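Local structure of transcription factor cep-1 (1T4W) at residues Gly36-Ile41 / Asn132-Phe137. The protein activates transcription, using this zinc-binding domain to recognise the DNA sequence that p53 binds, and promotes germline apoptosis after DNA damage and proper meiotic chromosome segregation. Residues are numbered along the deposited sequence; the frame is centred on the assembly and turned at random.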
loop_
_atom_site.group_PDB
_atom_site.type_symbol
_atom_site.label_atom_id
_atom_site.label_comp_id
_atom_site.label_asym_id
_atom_site.label_seq_id
_atom_site.Cartn_x
_atom_site.Cartn_y
_atom_site.Cartn_z
ATOM N N GLY A 36 3.027 7.432 -11.433
ATOM C CA GLY A 36 2.102 8.368 -12.053
ATOM C C GLY A 36 0.783 7.756 -12.514
ATOM O O GLY A 36 0.058 8.370 -13.285
ATOM N N CYS A 37 0.457 6.549 -12.068
ATOM C CA CYS A 37 -0.810 5.931 -12.479
ATOM C C CYS A 37 -1.679 5.633 -11.267
ATOM O O CYS A 37 -1.174 5.204 -10.223
ATOM C CB CYS A 37 -0.565 4.628 -13.269
ATOM S SG CYS A 37 0.278 4.911 -14.869
ATOM N N LEU A 38 -2.979 5.862 -11.420
ATOM C CA LEU A 38 -3.949 5.642 -10.346
ATOM C C LEU A 38 -4.235 4.170 -10.153
ATOM O O LEU A 38 -4.772 3.512 -11.043
ATOM C CB LEU A 38 -5.256 6.383 -10.646
ATOM C CG LEU A 38 -5.078 7.907 -10.706
ATOM C CD1 LEU A 38 -6.326 8.558 -11.296
ATOM C CD2 LEU A 38 -4.784 8.436 -9.316
ATOM N N VAL A 39 -3.842 3.641 -9.000
ATOM C CA VAL A 39 -4.091 2.238 -8.709
ATOM C C VAL A 39 -5.322 2.197 -7.793
ATOM O O VAL A 39 -5.312 2.753 -6.700
ATOM C CB VAL A 39 -2.911 1.569 -7.982
ATOM C CG1 VAL A 39 -3.220 0.100 -7.758
ATOM C CG2 VAL A 39 -1.623 1.737 -8.779
ATOM N N PRO A 40 -6.393 1.532 -8.241
ATOM C CA PRO A 40 -7.646 1.405 -7.482
ATOM C C PRO A 40 -7.548 0.366 -6.360
ATOM O O PRO A 40 -7.443 -0.831 -6.609
ATOM C CB PRO A 40 -8.668 1.024 -8.559
ATOM C CG PRO A 40 -7.840 0.181 -9.513
ATOM C CD PRO A 40 -6.502 0.915 -9.586
ATOM N N ILE A 41 -7.565 0.845 -5.125
ATOM C CA ILE A 41 -7.463 -0.022 -3.952
ATOM C C ILE A 41 -8.811 -0.150 -3.234
ATOM O O ILE A 41 -9.618 0.794 -3.192
ATOM C CB ILE A 41 -6.466 0.543 -2.891
ATOM C CG1 ILE A 41 -5.064 0.729 -3.495
ATOM C CG2 ILE A 41 -6.447 -0.378 -1.628
ATOM C CD1 ILE A 41 -4.375 -0.582 -3.944
ATOM N N ASN A 132 -12.486 2.709 -0.180
ATOM C CA ASN A 132 -12.055 2.740 -1.568
ATOM C C ASN A 132 -11.288 4.017 -1.850
ATOM O O ASN A 132 -11.616 5.092 -1.328
ATOM C CB ASN A 132 -13.265 2.673 -2.500
ATOM C CG ASN A 132 -14.052 1.398 -2.322
ATOM O OD1 ASN A 132 -13.479 0.323 -2.184
ATOM N ND2 ASN A 132 -15.375 1.507 -2.335
ATOM N N PHE A 133 -10.249 3.898 -2.664
ATOM C CA PHE A 133 -9.453 5.058 -3.056
ATOM C C PHE A 133 -8.392 4.623 -4.050
ATOM O O PHE A 133 -8.093 3.429 -4.185
ATOM C CB PHE A 133 -8.768 5.700 -1.830
ATOM C CG PHE A 133 -7.894 4.744 -1.044
ATOM C CD1 PHE A 133 -6.552 4.543 -1.391
ATOM C CD2 PHE A 133 -8.424 4.008 0.008
ATOM C CE1 PHE A 133 -5.747 3.613 -0.699
ATOM C CE2 PHE A 133 -7.631 3.068 0.712
ATOM C CZ PHE A 133 -6.283 2.874 0.350
ATOM N N ASP A 134 -7.841 5.592 -4.762
ATOM C CA ASP A 134 -6.752 5.282 -5.658
ATOM C C ASP A 134 -5.486 5.695 -4.966
ATOM O O ASP A 134 -5.478 6.669 -4.214
ATOM C CB ASP A 134 -6.821 6.072 -6.947
ATOM C CG ASP A 134 -7.968 5.655 -7.808
ATOM O OD1 ASP A 134 -8.218 4.436 -7.890
ATOM O OD2 ASP A 134 -8.602 6.549 -8.397
ATOM N N ILE A 135 -4.426 4.938 -5.183
ATOM C CA ILE A 135 -3.137 5.349 -4.664
ATOM C C ILE A 135 -2.280 5.597 -5.907
ATOM O O ILE A 135 -2.440 4.916 -6.929
ATOM C CB ILE A 135 -2.490 4.274 -3.780
ATOM C CG1 ILE A 135 -1.133 4.773 -3.286
ATOM C CG2 ILE A 135 -2.369 2.978 -4.549
ATOM C CD1 ILE A 135 -0.575 3.987 -2.097
ATOM N N ILE A 136 -1.398 6.592 -5.849
ATOM C CA ILE A 136 -0.546 6.874 -6.997
ATOM C C ILE A 136 0.888 7.092 -6.497
ATOM O O ILE A 136 1.103 7.792 -5.506
ATOM C CB ILE A 136 -1.099 8.101 -7.800
ATOM C CG1 ILE A 136 -0.209 8.370 -9.013
ATOM C CG2 ILE A 136 -1.147 9.362 -6.913
ATOM C CD1 ILE A 136 -0.703 9.524 -9.865
ATOM N N PHE A 137 1.853 6.443 -7.148
ATOM C CA PHE A 137 3.270 6.524 -6.754
ATOM C C PHE A 137 3.991 7.540 -7.631
ATOM O O PHE A 137 3.895 7.498 -8.858
ATOM C CB PHE A 137 3.906 5.136 -6.861
ATOM C CG PHE A 137 3.228 4.116 -6.000
ATOM C CD1 PHE A 137 3.527 4.027 -4.636
ATOM C CD2 PHE A 137 2.232 3.306 -6.520
ATOM C CE1 PHE A 137 2.827 3.137 -3.790
ATOM C CE2 PHE A 137 1.520 2.406 -5.689
ATOM C CZ PHE A 137 1.819 2.326 -4.321
HETATM O O HOH W 1 1.410 4.963 -9.657
#
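Asn132 CA sends a C-H toward Ile41 O, which also accepts a longer hydrogen bond from Phe133 N (3.2 Å). Phe133 O takes Ile41 N in return, which closes an antiparallel hydrogen-bonded pair. Phe133 CG stands between its backbone N and carbonyl carbon (chi1 56°). This brings the ring against Ile41, whose CB lies over one ring face in a CH-pi contact, 4.2 Å from the centroid. Asp134 faces Pro40 in the non-hydrogen-bonded pair. Its OD1 sits 3.1 Å from Pro40 CA, and the proline nitrogen has no hydrogen to offer it. OD2 is bound by Asn105, while CB meets Leu38 CD2. Ile135 N gives a hydrogen bond to Val39 O (2.8 Å), and Val39 N gives one to Ile135 O. Ile135 CG2 packs on Ile41 CG1 (3.7 Å) and on Val39 CB. Ile136 is extended, with CG1 anti to its backbone N (chi1 -179°), and its CD1 reaches Gly36 C at 3.5 Å. At Phe137 a water accepts from both Phe137 N and Cys37 N, and beyond it Phe137 O takes Gly36 N directly at 2.7 Å. The ring turns an edge to Val39 CG2. The contact joins the start of strand 39-46 and the loop before it to the end of strand 130-137, the middle strands of a four-stranded antiparallel sheet in the p53-like beta sandwich. Strands 3-8 and 101-104 flank them, and Phe137 meets Phe62 of the seven-stranded sheet.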